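PDB 4TN0: UPF0141 protein yjdB from Campylobacter jejuni subsp. jejuni HB93-13, which probably transfers phosphoethanolamine to cell-envelope targets through its zinc-containing periplasmic domain, and is required for polymyxin resistance and motility. Local coordinates for residues A[33-38]-A[254-259]; A[89-94]-A[99-104]; A[286-291]-A[301-306]. All blocks are in the same frame, centred on the assembly; numbering follows the deposited sequence.

Contact 1 (A[33-38]-A[254-259]); sequences YSLGGY and PAIFWS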
ATOM      1  N   TYR A  33       5.619  -7.844  10.793  1.00 47.75           N
ATOM      2  CA  TYR A  33       5.116  -8.767   9.790  1.00 47.55           C
ATOM      3  C   TYR A  33       5.776 -10.141   9.977  1.00 52.02           C
ATOM      4  O   TYR A  33       7.004 -10.259  10.034  1.00 48.09           O
ATOM      5  CB  TYR A  33       5.335  -8.189   8.382  1.00 42.22           C
ATOM      6  CG  TYR A  33       4.198  -7.274   7.995  1.00 41.75           C
ATOM      7  CD1 TYR A  33       3.976  -6.085   8.685  1.00 37.18           C
ATOM      8  CD2 TYR A  33       3.309  -7.619   6.967  1.00 43.45           C
ATOM      9  CE1 TYR A  33       2.910  -5.256   8.365  1.00 37.32           C
ATOM     10  CE2 TYR A  33       2.239  -6.793   6.630  1.00 35.75           C
ATOM     11  CZ  TYR A  33       2.041  -5.616   7.347  1.00 39.31           C
ATOM     12  OH  TYR A  33       0.996  -4.783   7.041  1.00 41.09           O
ATOM     13  N   SER A  34       4.952 -11.162  10.195  1.00 49.60           N
ATOM     14  CA  SER A  34       5.475 -12.516  10.353  1.00 53.38           C
ATOM     15  C   SER A  34       6.007 -13.059   9.014  1.00 55.31           C
ATOM     16  O   SER A  34       6.867 -13.938   8.994  1.00 58.87           O
ATOM     17  CB  SER A  34       4.412 -13.442  10.951  1.00 52.26           C
ATOM     18  OG  SER A  34       3.201 -13.403  10.205  1.00 56.26           O
ATOM     19  N   LEU A  35       5.501 -12.517   7.905  1.00 50.39           N
ATOM     20  CA  LEU A  35       6.035 -12.793   6.563  1.00 50.98           C
ATOM     21  C   LEU A  35       7.515 -12.451   6.477  1.00 54.46           C
ATOM     22  O   LEU A  35       8.234 -12.948   5.606  1.00 62.05           O
ATOM     23  CB  LEU A  35       5.252 -12.007   5.495  1.00 48.25           C
ATOM     24  CG  LEU A  35       3.930 -12.614   4.993  1.00 48.43           C
ATOM     25  CD1 LEU A  35       3.027 -11.572   4.322  1.00 38.80           C
ATOM     26  CD2 LEU A  35       4.159 -13.791   4.057  1.00 51.08           C
ATOM     27  N   GLY A  36       7.963 -11.572   7.367  1.00 51.75           N
ATOM     28  CA  GLY A  36       9.343 -11.124   7.365  1.00 52.94           C
ATOM     29  C   GLY A  36      10.114 -11.606   8.574  1.00 56.55           C
ATOM     30  O   GLY A  36      11.237 -11.168   8.806  1.00 60.24           O
ATOM     31  N   GLY A  37       9.520 -12.503   9.354  1.00 52.33           N
ATOM     32  CA  GLY A  37      10.238 -13.059  10.483  1.00 59.07           C
ATOM     33  C   GLY A  37       9.880 -12.518  11.857  1.00 62.24           C
ATOM     34  O   GLY A  37      10.636 -12.712  12.817  1.00 57.60           O
ATOM     35  N   TYR A  38       8.759 -11.809  11.954  1.00 58.51           N
ATOM     36  CA  TYR A  38       8.216 -11.439  13.263  1.00 58.62           C
ATOM     37  C   TYR A  38       7.638 -12.691  13.923  1.00 54.77           C
ATOM     38  O   TYR A  38       6.868 -13.421  13.312  1.00 61.79           O
ATOM     39  CB  TYR A  38       7.158 -10.340  13.107  1.00 54.98           C
ATOM     40  CG  TYR A  38       6.498  -9.830  14.373  1.00 50.31           C
ATOM     41  CD1 TYR A  38       7.228  -9.191  15.374  1.00 49.04           C
ATOM     42  CD2 TYR A  38       5.122  -9.935  14.534  1.00 50.39           C
ATOM     43  CE1 TYR A  38       6.598  -8.704  16.526  1.00 43.56           C
ATOM     44  CE2 TYR A  38       4.492  -9.453  15.662  1.00 48.50           C
ATOM     45  CZ  TYR A  38       5.222  -8.840  16.656  1.00 49.49           C
ATOM     46  OH  TYR A  38       4.542  -8.375  17.768  1.00 44.90           O
ATOM     47  N   PRO A 254       5.992  -2.704   5.219  1.00 45.35           N
ATOM     48  CA  PRO A 254       5.731  -3.912   4.445  1.00 46.33           C
ATOM     49  C   PRO A 254       5.370  -3.585   2.997  1.00 47.04           C
ATOM     50  O   PRO A 254       4.755  -2.555   2.706  1.00 40.51           O
ATOM     51  CB  PRO A 254       4.529  -4.518   5.165  1.00 43.43           C
ATOM     52  CG  PRO A 254       3.783  -3.318   5.620  1.00 41.22           C
ATOM     53  CD  PRO A 254       4.864  -2.402   6.119  1.00 43.28           C
ATOM     54  N   ALA A 255       5.758  -4.475   2.095  1.00 48.53           N
ATOM     55  CA  ALA A 255       5.226  -4.459   0.750  1.00 49.47           C
ATOM     56  C   ALA A 255       4.946  -5.903   0.375  1.00 52.04           C
ATOM     57  O   ALA A 255       5.764  -6.798   0.644  1.00 51.19           O
ATOM     58  CB  ALA A 255       6.188  -3.796  -0.224  1.00 46.06           C
ATOM     59  N   ILE A 256       3.760  -6.123  -0.186  1.00 49.01           N
ATOM     60  CA  ILE A 256       3.278  -7.460  -0.515  1.00 52.99           C
ATOM     61  C   ILE A 256       2.744  -7.511  -1.948  1.00 51.75           C
ATOM     62  O   ILE A 256       1.926  -6.669  -2.338  1.00 49.44           O
ATOM     63  CB  ILE A 256       2.161  -7.903   0.451  1.00 49.93           C
ATOM     64  CG1 ILE A 256       2.726  -8.199   1.839  1.00 45.79           C
ATOM     65  CG2 ILE A 256       1.406  -9.117  -0.087  1.00 49.00           C
ATOM     66  CD1 ILE A 256       1.620  -8.375   2.907  1.00 39.85           C
ATOM     67  N   PHE A 257       3.178  -8.512  -2.712  1.00 50.80           N
ATOM     68  CA  PHE A 257       2.682  -8.681  -4.082  1.00 55.60           C
ATOM     69  C   PHE A 257       2.094 -10.056  -4.328  1.00 55.05           C
ATOM     70  O   PHE A 257       2.607 -11.074  -3.853  1.00 58.62           O
ATOM     71  CB  PHE A 257       3.791  -8.438  -5.116  1.00 55.79           C
ATOM     72  CG  PHE A 257       3.345  -8.659  -6.546  1.00 59.41           C
ATOM     73  CD1 PHE A 257       2.535  -7.731  -7.189  1.00 56.79           C
ATOM     74  CD2 PHE A 257       3.726  -9.798  -7.242  1.00 61.22           C
ATOM     75  CE1 PHE A 257       2.119  -7.935  -8.487  1.00 59.08           C
ATOM     76  CE2 PHE A 257       3.312 -10.003  -8.546  1.00 60.30           C
ATOM     77  CZ  PHE A 257       2.510  -9.070  -9.168  1.00 62.29           C
ATOM     78  N   TRP A 258       0.996 -10.073  -5.067  1.00 56.07           N
ATOM     79  CA  TRP A 258       0.430 -11.327  -5.522  1.00 62.15           C
ATOM     80  C   TRP A 258      -0.091 -11.178  -6.945  1.00 62.66           C
ATOM     81  O   TRP A 258      -0.612 -10.127  -7.323  1.00 60.50           O
ATOM     82  CB  TRP A 258      -0.692 -11.794  -4.593  1.00 56.09           C
ATOM     83  CG  TRP A 258      -1.354 -13.049  -5.057  1.00 56.86           C
ATOM     84  CD1 TRP A 258      -1.022 -14.322  -4.704  1.00 62.35           C
ATOM     85  CD2 TRP A 258      -2.470 -13.157  -5.945  1.00 60.54           C
ATOM     86  NE1 TRP A 258      -1.853 -15.219  -5.325  1.00 65.86           N
ATOM     87  CE2 TRP A 258      -2.754 -14.529  -6.092  1.00 63.26           C
ATOM     88  CE3 TRP A 258      -3.253 -12.230  -6.639  1.00 63.70           C
ATOM     89  CZ2 TRP A 258      -3.787 -14.994  -6.898  1.00 66.14           C
ATOM     90  CZ3 TRP A 258      -4.280 -12.694  -7.437  1.00 65.08           C
ATOM     91  CH2 TRP A 258      -4.537 -14.063  -7.561  1.00 67.52           C
ATOM     92  N   SER A 259       0.023 -12.250  -7.722  1.00 64.96           N
ATOM     93  CA  SER A 259      -0.529 -12.273  -9.066  1.00 62.25           C
ATOM     94  C   SER A 259      -0.899 -13.692  -9.423  1.00 65.71           C
ATOM     95  O   SER A 259      -0.304 -14.639  -8.903  1.00 67.34           O
ATOM     96  CB  SER A 259       0.469 -11.722 -10.080  1.00 66.83           C
ATOM     97  OG  SER A 259      -0.137 -11.594 -11.348  1.00 72.46           O
TER

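Contact 2 (A[89-94]-A[99-104]); sequences NAMDVL and VDAAWF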
ATOM      1  N   ASN A  89       0.199  12.932 -11.269  1.00 38.77           N
ATOM      2  CA  ASN A  89       0.874  11.821 -10.606  1.00 44.01           C
ATOM      3  C   ASN A  89       0.707  10.576 -11.464  1.00 41.19           C
ATOM      4  O   ASN A  89       0.127  10.646 -12.534  1.00 47.00           O
ATOM      5  CB  ASN A  89       0.317  11.593  -9.174  1.00 38.67           C
ATOM      6  CG  ASN A  89      -1.202  11.287  -9.156  1.00 45.23           C
ATOM      7  OD1 ASN A  89      -1.640  10.228  -9.616  1.00 43.27           O
ATOM      8  ND2 ASN A  89      -1.999  12.214  -8.622  1.00 39.85           N
ATOM      9  N   ALA A  90       1.210   9.439 -11.000  1.00 43.72           N
ATOM     10  CA  ALA A  90       1.072   8.185 -11.739  1.00 44.54           C
ATOM     11  C   ALA A  90      -0.382   7.865 -12.142  1.00 49.05           C
ATOM     12  O   ALA A  90      -0.625   7.339 -13.220  1.00 51.78           O
ATOM     13  CB  ALA A  90       1.639   7.045 -10.926  1.00 43.38           C
ATOM     14  N   MET A  91      -1.347   8.185 -11.284  1.00 46.38           N
ATOM     15  CA  MET A  91      -2.745   7.887 -11.588  1.00 46.41           C
ATOM     16  C   MET A  91      -3.269   8.733 -12.761  1.00 45.16           C
ATOM     17  O   MET A  91      -4.105   8.288 -13.533  1.00 46.72           O
ATOM     18  CB  MET A  91      -3.638   8.112 -10.352  1.00 44.25           C
ATOM     19  CG  MET A  91      -3.275   7.277  -9.140  1.00 41.97           C
ATOM     20  SD  MET A  91      -3.401   5.510  -9.418  1.00 44.46           S
ATOM     21  CE  MET A  91      -5.134   5.393  -9.881  1.00 43.08           C
ATOM     22  N   ASP A  92      -2.837   9.981 -12.831  1.00 43.68           N
ATOM     23  CA  ASP A  92      -3.215  10.855 -13.929  1.00 50.33           C
ATOM     24  C   ASP A  92      -2.641  10.311 -15.241  1.00 51.24           C
ATOM     25  O   ASP A  92      -3.273  10.379 -16.284  1.00 50.73           O
ATOM     26  CB  ASP A  92      -2.696  12.278 -13.702  1.00 48.14           C
ATOM     27  CG  ASP A  92      -3.293  12.926 -12.488  1.00 47.61           C
ATOM     28  OD1 ASP A  92      -4.545  12.981 -12.373  1.00 44.88           O
ATOM     29  OD2 ASP A  92      -2.484  13.359 -11.633  1.00 45.97           O
ATOM     30  N   VAL A  93      -1.410   9.818 -15.187  1.00 48.96           N
ATOM     31  CA  VAL A  93      -0.789   9.251 -16.370  1.00 50.41           C
ATOM     32  C   VAL A  93      -1.543   8.022 -16.851  1.00 52.28           C
ATOM     33  O   VAL A  93      -1.808   7.898 -18.043  1.00 55.38           O
ATOM     34  CB  VAL A  93       0.683   8.897 -16.129  1.00 44.90           C
ATOM     35  CG1 VAL A  93       1.284   8.254 -17.378  1.00 50.94           C
ATOM     36  CG2 VAL A  93       1.442  10.150 -15.759  1.00 38.40           C
ATOM     37  N   LEU A  94      -1.941   7.142 -15.937  1.00 52.18           N
ATOM     38  CA  LEU A  94      -2.699   5.961 -16.353  1.00 48.67           C
ATOM     39  C   LEU A  94      -4.068   6.349 -16.895  1.00 50.14           C
ATOM     40  O   LEU A  94      -4.543   5.752 -17.858  1.00 54.28           O
ATOM     41  CB  LEU A  94      -2.869   4.984 -15.205  1.00 49.10           C
ATOM     42  CG  LEU A  94      -1.618   4.410 -14.561  1.00 48.12           C
ATOM     43  CD1 LEU A  94      -2.030   3.617 -13.326  1.00 46.85           C
ATOM     44  CD2 LEU A  94      -0.884   3.535 -15.532  1.00 47.41           C
ATOM     45  N   VAL A  99      -6.279   3.904 -19.297  1.00 60.38           N
ATOM     46  CA  VAL A  99      -6.497   2.861 -18.288  1.00 55.26           C
ATOM     47  C   VAL A  99      -7.731   3.159 -17.432  1.00 48.75           C
ATOM     48  O   VAL A  99      -7.981   4.308 -17.074  1.00 48.39           O
ATOM     49  CB  VAL A  99      -5.271   2.708 -17.389  1.00 55.22           C
ATOM     50  CG1 VAL A  99      -5.416   1.502 -16.478  1.00 53.33           C
ATOM     51  CG2 VAL A  99      -4.024   2.591 -18.247  1.00 56.03           C
ATOM     52  N   ASP A 100      -8.523   2.131 -17.133  1.00 53.61           N
ATOM     53  CA  ASP A 100      -9.666   2.282 -16.221  1.00 55.69           C
ATOM     54  C   ASP A 100      -9.171   2.409 -14.761  1.00 52.95           C
ATOM     55  O   ASP A 100      -8.563   1.481 -14.209  1.00 50.60           O
ATOM     56  CB  ASP A 100     -10.634   1.103 -16.372  1.00 54.80           C
ATOM     57  CG  ASP A 100     -11.948   1.304 -15.612  1.00 62.28           C
ATOM     58  OD1 ASP A 100     -12.009   2.101 -14.644  1.00 63.54           O
ATOM     59  OD2 ASP A 100     -12.934   0.643 -15.993  1.00 63.04           O
ATOM     60  N   ALA A 101      -9.397   3.578 -14.166  1.00 49.69           N
ATOM     61  CA  ALA A 101      -8.906   3.875 -12.822  1.00 49.54           C
ATOM     62  C   ALA A 101     -10.025   4.121 -11.826  1.00 45.32           C
ATOM     63  O   ALA A 101     -10.878   4.979 -12.043  1.00 49.58           O
ATOM     64  CB  ALA A 101      -7.977   5.086 -12.866  1.00 50.03           C
ATOM     65  N   ALA A 102     -10.020   3.363 -10.736  1.00 48.57           N
ATOM     66  CA  ALA A 102     -10.950   3.581  -9.616  1.00 50.93           C
ATOM     67  C   ALA A 102     -10.178   3.775  -8.298  1.00 50.67           C
ATOM     68  O   ALA A 102      -9.173   3.080  -8.046  1.00 43.09           O
ATOM     69  CB  ALA A 102     -11.942   2.431  -9.500  1.00 50.33           C
ATOM     70  N   TRP A 103     -10.611   4.750  -7.495  1.00 47.85           N
ATOM     71  CA  TRP A 103     -10.009   5.013  -6.184  1.00 46.88           C
ATOM     72  C   TRP A 103     -11.072   4.982  -5.061  1.00 47.80           C
ATOM     73  O   TRP A 103     -11.940   5.852  -4.989  1.00 45.96           O
ATOM     74  CB  TRP A 103      -9.269   6.361  -6.206  1.00 43.08           C
ATOM     75  CG  TRP A 103      -8.483   6.688  -4.943  1.00 45.27           C
ATOM     76  CD1 TRP A 103      -9.000   7.017  -3.727  1.00 44.56           C
ATOM     77  CD2 TRP A 103      -7.054   6.742  -4.794  1.00 41.88           C
ATOM     78  NE1 TRP A 103      -7.995   7.249  -2.827  1.00 44.84           N
ATOM     79  CE2 TRP A 103      -6.786   7.092  -3.458  1.00 48.77           C
ATOM     80  CE3 TRP A 103      -5.980   6.518  -5.655  1.00 41.20           C
ATOM     81  CZ2 TRP A 103      -5.483   7.226  -2.959  1.00 44.35           C
ATOM     82  CZ3 TRP A 103      -4.691   6.644  -5.166  1.00 47.83           C
ATOM     83  CH2 TRP A 103      -4.452   7.002  -3.826  1.00 46.80           C
ATOM     84  N   PHE A 104     -11.001   3.975  -4.190  1.00 43.11           N
ATOM     85  CA  PHE A 104     -11.938   3.874  -3.067  1.00 51.14           C
ATOM     86  C   PHE A 104     -11.221   4.136  -1.719  1.00 50.78           C
ATOM     87  O   PHE A 104     -10.313   3.390  -1.328  1.00 49.44           O
ATOM     88  CB  PHE A 104     -12.615   2.500  -3.054  1.00 51.81           C
ATOM     89  CG  PHE A 104     -13.337   2.166  -4.324  1.00 54.92           C
ATOM     90  CD1 PHE A 104     -14.131   3.110  -4.956  1.00 56.55           C
ATOM     91  CD2 PHE A 104     -13.210   0.909  -4.903  1.00 57.82           C
ATOM     92  CE1 PHE A 104     -14.793   2.806  -6.138  1.00 55.41           C
ATOM     93  CE2 PHE A 104     -13.872   0.600  -6.090  1.00 57.09           C
ATOM     94  CZ  PHE A 104     -14.661   1.553  -6.704  1.00 56.22           C
TER

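Contact 3 (A[286-291]-A[301-306]); sequences LGYFNV and DLLNPK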
ATOM      1  N   LEU A 286       3.446   2.587 -14.045  1.00 54.34           N
ATOM      2  CA  LEU A 286       3.462   2.836 -15.477  1.00 57.07           C
ATOM      3  C   LEU A 286       3.758   1.516 -16.182  1.00 58.95           C
ATOM      4  O   LEU A 286       3.004   1.083 -17.055  1.00 56.50           O
ATOM      5  CB  LEU A 286       4.498   3.894 -15.844  1.00 55.48           C
ATOM      6  CG  LEU A 286       4.261   5.317 -15.355  1.00 51.31           C
ATOM      7  CD1 LEU A 286       5.050   6.300 -16.197  1.00 52.21           C
ATOM      8  CD2 LEU A 286       2.794   5.642 -15.409  1.00 51.95           C
ATOM      9  N   GLY A 287       4.836   0.861 -15.756  1.00 58.79           N
ATOM     10  CA  GLY A 287       5.259  -0.396 -16.343  1.00 61.52           C
ATOM     11  C   GLY A 287       4.191  -1.474 -16.394  1.00 63.77           C
ATOM     12  O   GLY A 287       4.180  -2.316 -17.295  1.00 70.25           O
ATOM     13  N   TYR A 288       3.280  -1.451 -15.431  1.00 62.07           N
ATOM     14  CA  TYR A 288       2.302  -2.518 -15.324  1.00 60.84           C
ATOM     15  C   TYR A 288       1.308  -2.450 -16.461  1.00 62.04           C
ATOM     16  O   TYR A 288       0.840  -3.487 -16.941  1.00 66.37           O
ATOM     17  CB  TYR A 288       1.554  -2.470 -13.990  1.00 59.76           C
ATOM     18  CG  TYR A 288       0.767  -3.731 -13.740  1.00 55.55           C
ATOM     19  CD1 TYR A 288      -0.547  -3.856 -14.181  1.00 53.00           C
ATOM     20  CD2 TYR A 288       1.349  -4.812 -13.085  1.00 54.18           C
ATOM     21  CE1 TYR A 288      -1.263  -5.017 -13.969  1.00 49.62           C
ATOM     22  CE2 TYR A 288       0.643  -5.975 -12.870  1.00 52.99           C
ATOM     23  CZ  TYR A 288      -0.664  -6.071 -13.315  1.00 52.66           C
ATOM     24  OH  TYR A 288      -1.372  -7.229 -13.101  1.00 57.39           O
ATOM     25  N   PHE A 289       0.972  -1.239 -16.892  1.00 59.31           N
ATOM     26  CA  PHE A 289       0.017  -1.098 -17.983  1.00 61.21           C
ATOM     27  C   PHE A 289       0.745  -0.761 -19.285  1.00 62.28           C
ATOM     28  O   PHE A 289       0.131  -0.309 -20.247  1.00 56.96           O
ATOM     29  CB  PHE A 289      -1.027  -0.038 -17.635  1.00 52.08           C
ATOM     30  CG  PHE A 289      -1.889  -0.435 -16.487  1.00 60.46           C
ATOM     31  CD1 PHE A 289      -3.075  -1.116 -16.697  1.00 62.11           C
ATOM     32  CD2 PHE A 289      -1.490  -0.178 -15.185  1.00 58.73           C
ATOM     33  CE1 PHE A 289      -3.863  -1.506 -15.632  1.00 56.93           C
ATOM     34  CE2 PHE A 289      -2.275  -0.566 -14.121  1.00 55.27           C
ATOM     35  CZ  PHE A 289      -3.460  -1.232 -14.344  1.00 53.55           C
ATOM     36  N   ASN A 290       2.044  -1.071 -19.313  1.00 63.98           N
ATOM     37  CA  ASN A 290       2.907  -0.865 -20.479  1.00 67.54           C
ATOM     38  C   ASN A 290       2.880   0.555 -21.039  1.00 65.53           C
ATOM     39  O   ASN A 290       2.822   0.738 -22.257  1.00 71.69           O
ATOM     40  CB  ASN A 290       2.526  -1.847 -21.599  1.00 65.40           C
ATOM     41  CG  ASN A 290       2.653  -3.297 -21.173  1.00 67.34           C
ATOM     42  OD1 ASN A 290       1.654  -4.020 -21.065  1.00 70.89           O
ATOM     43  ND2 ASN A 290       3.881  -3.722 -20.897  1.00 64.49           N
ATOM     44  N   VAL A 291       2.896   1.558 -20.165  1.00 61.81           N
ATOM     45  CA  VAL A 291       2.875   2.941 -20.638  1.00 63.78           C
ATOM     46  C   VAL A 291       4.231   3.305 -21.242  1.00 65.30           C
ATOM     47  O   VAL A 291       5.273   3.177 -20.588  1.00 62.51           O
ATOM     48  CB  VAL A 291       2.515   3.945 -19.511  1.00 57.51           C
ATOM     49  CG1 VAL A 291       2.669   5.376 -20.003  1.00 51.20           C
ATOM     50  CG2 VAL A 291       1.085   3.726 -19.039  1.00 58.78           C
ATOM     51  N   ASP A 301      11.059  -0.431 -11.930  1.00 60.06           N
ATOM     52  CA  ASP A 301       9.832  -1.223 -12.032  1.00 59.71           C
ATOM     53  C   ASP A 301      10.046  -2.564 -11.320  1.00 66.28           C
ATOM     54  O   ASP A 301      10.907  -3.345 -11.716  1.00 66.20           O
ATOM     55  CB  ASP A 301       9.457  -1.418 -13.503  1.00 63.76           C
ATOM     56  CG  ASP A 301       8.068  -2.019 -13.706  1.00 65.61           C
ATOM     57  OD1 ASP A 301       7.517  -1.806 -14.807  1.00 67.84           O
ATOM     58  OD2 ASP A 301       7.521  -2.692 -12.798  1.00 68.09           O
ATOM     59  N   LEU A 302       9.282  -2.814 -10.256  1.00 65.75           N
ATOM     60  CA  LEU A 302       9.452  -4.024  -9.449  1.00 64.43           C
ATOM     61  C   LEU A 302       9.210  -5.293 -10.259  1.00 65.61           C
ATOM     62  O   LEU A 302       9.806  -6.334  -9.984  1.00 67.33           O
ATOM     63  CB  LEU A 302       8.524  -3.998  -8.230  1.00 62.26           C
ATOM     64  CG  LEU A 302       8.651  -2.828  -7.244  1.00 59.37           C
ATOM     65  CD1 LEU A 302       7.501  -2.881  -6.227  1.00 50.58           C
ATOM     66  CD2 LEU A 302      10.014  -2.807  -6.543  1.00 49.41           C
ATOM     67  N   LEU A 303       8.328  -5.206 -11.248  1.00 65.50           N
ATOM     68  CA  LEU A 303       7.998  -6.352 -12.092  1.00 67.70           C
ATOM     69  C   LEU A 303       8.707  -6.324 -13.467  1.00 71.54           C
ATOM     70  O   LEU A 303       8.122  -6.687 -14.488  1.00 69.73           O
ATOM     71  CB  LEU A 303       6.489  -6.432 -12.270  1.00 64.54           C
ATOM     72  CG  LEU A 303       5.766  -6.522 -10.928  1.00 59.44           C
ATOM     73  CD1 LEU A 303       4.272  -6.548 -11.121  1.00 55.68           C
ATOM     74  CD2 LEU A 303       6.241  -7.731 -10.142  1.00 66.81           C
ATOM     75  N   ASN A 304       9.968  -5.889 -13.476  1.00 68.61           N
ATOM     76  CA  ASN A 304      10.765  -5.781 -14.697  1.00 69.79           C
ATOM     77  C   ASN A 304      12.182  -6.252 -14.411  1.00 72.36           C
ATOM     78  O   ASN A 304      12.813  -5.798 -13.453  1.00 70.98           O
ATOM     79  CB  ASN A 304      10.776  -4.343 -15.245  1.00 68.86           C
ATOM     80  CG  ASN A 304      11.611  -4.192 -16.541  1.00 71.45           C
ATOM     81  OD1 ASN A 304      12.792  -4.549 -16.591  1.00 69.26           O
ATOM     82  ND2 ASN A 304      10.994  -3.638 -17.578  1.00 66.68           N
ATOM     83  N   PRO A 305      12.695  -7.158 -15.259  1.00 73.92           N
ATOM     84  CA  PRO A 305      13.982  -7.822 -15.021  1.00 71.75           C
ATOM     85  C   PRO A 305      15.168  -6.871 -14.861  1.00 70.01           C
ATOM     86  O   PRO A 305      16.156  -7.253 -14.241  1.00 71.14           O
ATOM     87  CB  PRO A 305      14.158  -8.679 -16.278  1.00 74.20           C
ATOM     88  CG  PRO A 305      12.762  -8.920 -16.770  1.00 70.13           C
ATOM     89  CD  PRO A 305      12.063  -7.621 -16.507  1.00 71.34           C
ATOM     90  N   LYS A 306      15.081  -5.666 -15.414  1.00 67.88           N
ATOM     91  CA  LYS A 306      16.189  -4.714 -15.338  1.00 63.67           C
ATOM     92  C   LYS A 306      16.228  -3.922 -14.034  1.00 70.47           C
ATOM     93  O   LYS A 306      17.092  -3.058 -13.858  1.00 69.38           O
ATOM     94  CB  LYS A 306      16.150  -3.789 -16.560  1.00 71.90           C
ATOM     95  CG  LYS A 306      15.641  -4.544 -17.818  1.00 73.25           C
ATOM     96  CD  LYS A 306      15.772  -3.778 -19.130  1.00 72.48           C
ATOM     97  CE  LYS A 306      14.980  -4.452 -20.251  1.00 67.87           C
ATOM     98  NZ  LYS A 306      15.099  -3.719 -21.547  1.00 63.05           N
TER

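Contact 1 (A[33-38]-A[254-259])
Tyr-33 lies against Pro-254 with one face of its ring over the proline, the two side chains crossing at about a right angle. Pro-254 CB stands 3.5 Å from the centroid of the Tyr-33 ring and only 11° off the ring normal, a CH-pi contact almost over the centre of the face. The neighbouring methylene leans toward the hydroxyl-bearing end, where Pro-254 CG comes within 3.4 Å of Tyr-33 CZ. Proline suits this place because its rigid ring holds its methylenes against the aromatic face.

Ile-256, two residues further along the strand, uses the same ring differently. Its CD1 sits at the ring edge, near the plane, 4.1 Å from Tyr-33 CE2. The same methyl also meets Leu-35, whose CD1 is 3.8 Å from Ile-256 CD1, again with the side chains crossing at about a right angle. With CG1 anti to its carbonyl carbon (chi1 -71°) and the chain running on extended to CD1 (chi2 169°), Ile-256 carries that methyl toward both partners.

The phenol is tethered by a hydrogen bond between the hydroxyls of Tyr-33 and Tyr-223. In the backbone, Tyr-33 O accepts from Gly-36 N (3.1 Å) and Tyr-38 N (3.0 Å), which approach from opposite faces of its plane and tie the loop into a compact turn. The arrangement seats the loop after strand 18-24, not far along the chain from the zinc ligand Glu-26, on strand 252-259 of the central sheet in an alkaline phosphatase-like fold.

Contact 2 (A[89-94]-A[99-104])
A tight alpha-to-beta connection, by which helix 90-96 leads into strand 100-105 of the central sheet, brings Leu-94 and Val-99 together and folds the helix back over the strand. At the connection Val-99 N donates to Leu-94 O (2.9 Å), the donor tilted 22° from the carbonyl plane. Beside this bond Leu-94 CB packs against Val-99 CB at 4.0 Å. The branched valine also spreads over the acceptor, its CG2 lying 3.2 Å from Leu-94 O, so that the polar bond is flanked by hydrocarbon.

About one helical turn earlier, Met-91 bridges to the strand. Its chain is curled, with all three torsions near -60°, and this bend swings CE over to the small methyl of Ala-101, 4.1 Å from Ala-101 CB. Nearer the backbone, Met-91 CG approaches Trp-103 CZ3 obliquely at 4.3 Å. Alanine suits the middle of the strand by letting the bulky methionine come close, while the broad indole extends the apolar surface; its NE1 is satisfied by Asp-105.

The helix start is fixed by a capping box. Asn-89 OD1 accepts from Met-91 N (2.7 Å) in the carbonyl plane, and Asp-92 OD2 returns the grip by accepting from Asn-89 N (2.7 Å) through its anti lone pair. Met-91 is thus anchored by its backbone at the capped turn while its side chain meets the sheet. The same Asp-92 oxygen forms a salt bridge with Arg-117, and both this partner and the positive end of the helix dipole would probably stabilise its negative charge. Polar bonds therefore secure the helix start and the connection, while the buried interface between them relies on apolar packing.

Contact 3 (A[286-291]-A[301-306])
The carboxylate of Asp-301 is gripped through both oxygens. Tyr-296 OH is hydrogen-bonded to Asp-301 OD1, which also rests in close packing contact 3.1 Å from Gly-287 CA. Glycine suits this position in helix 281-288 because, having no CB, it lets the carboxylate lie directly on the helix backbone. The other oxygen serves its own turn: Asp-301 OD2 accepts from Leu-303 N (3.1 Å), which reaches it from above the carboxylate plane. This Asx turn coincides with a type I beta turn from Asp-301 to Asn-304, a tight bend that carries Leu-303 to the helix.

Across the contact, the helix finishes in a Schellman motif: Val-291 N donates to Leu-286 O and Asn-290 N to Gly-287 O, with Phe-289 N a second donor to Leu-286 O. Asn-290 is the C-prime residue, whose positive phi of 53° turns the chain out of the helical path.

Tyr-288, next to Gly-287, meets Leu-303 edge-on: Leu-303 CD1 lies in the plane of the ring, 3.9 Å from Tyr-288 CD2. Lys-18 makes a cation-pi contact with this ring, and the Tyr-288 hydroxyl is hydrogen-bonded to Ser-220 OG. The branched, apolar Leu-303 also touches Leu-264 and Ala-268 on helix 264-271.

Along the chain, contact 2 falls between the two segments of contact 1, and contact 3 follows both. Contacts 1 and 2 lie on opposite sides of the chain's centre, their centres 25 Å apart, yet each engages the same mixed sheet, through strands 252-259 and 100-105 respectively. Contact 3, centred 21 Å from contact 1 and 16 Å from contact 2, touches both. Its Leu-303 CD1 packs 3.6 Å from Phe-257 CZ, and its Phe-289 CE1 lies 3.5 Å from Val-99 CG1, while helices 90-96 and 281-288 meet through Val-93 and Leu-286. The C-terminal part of the chain, from helix 281-288 onward, thus links distant parts of the alkaline phosphatase-like domain.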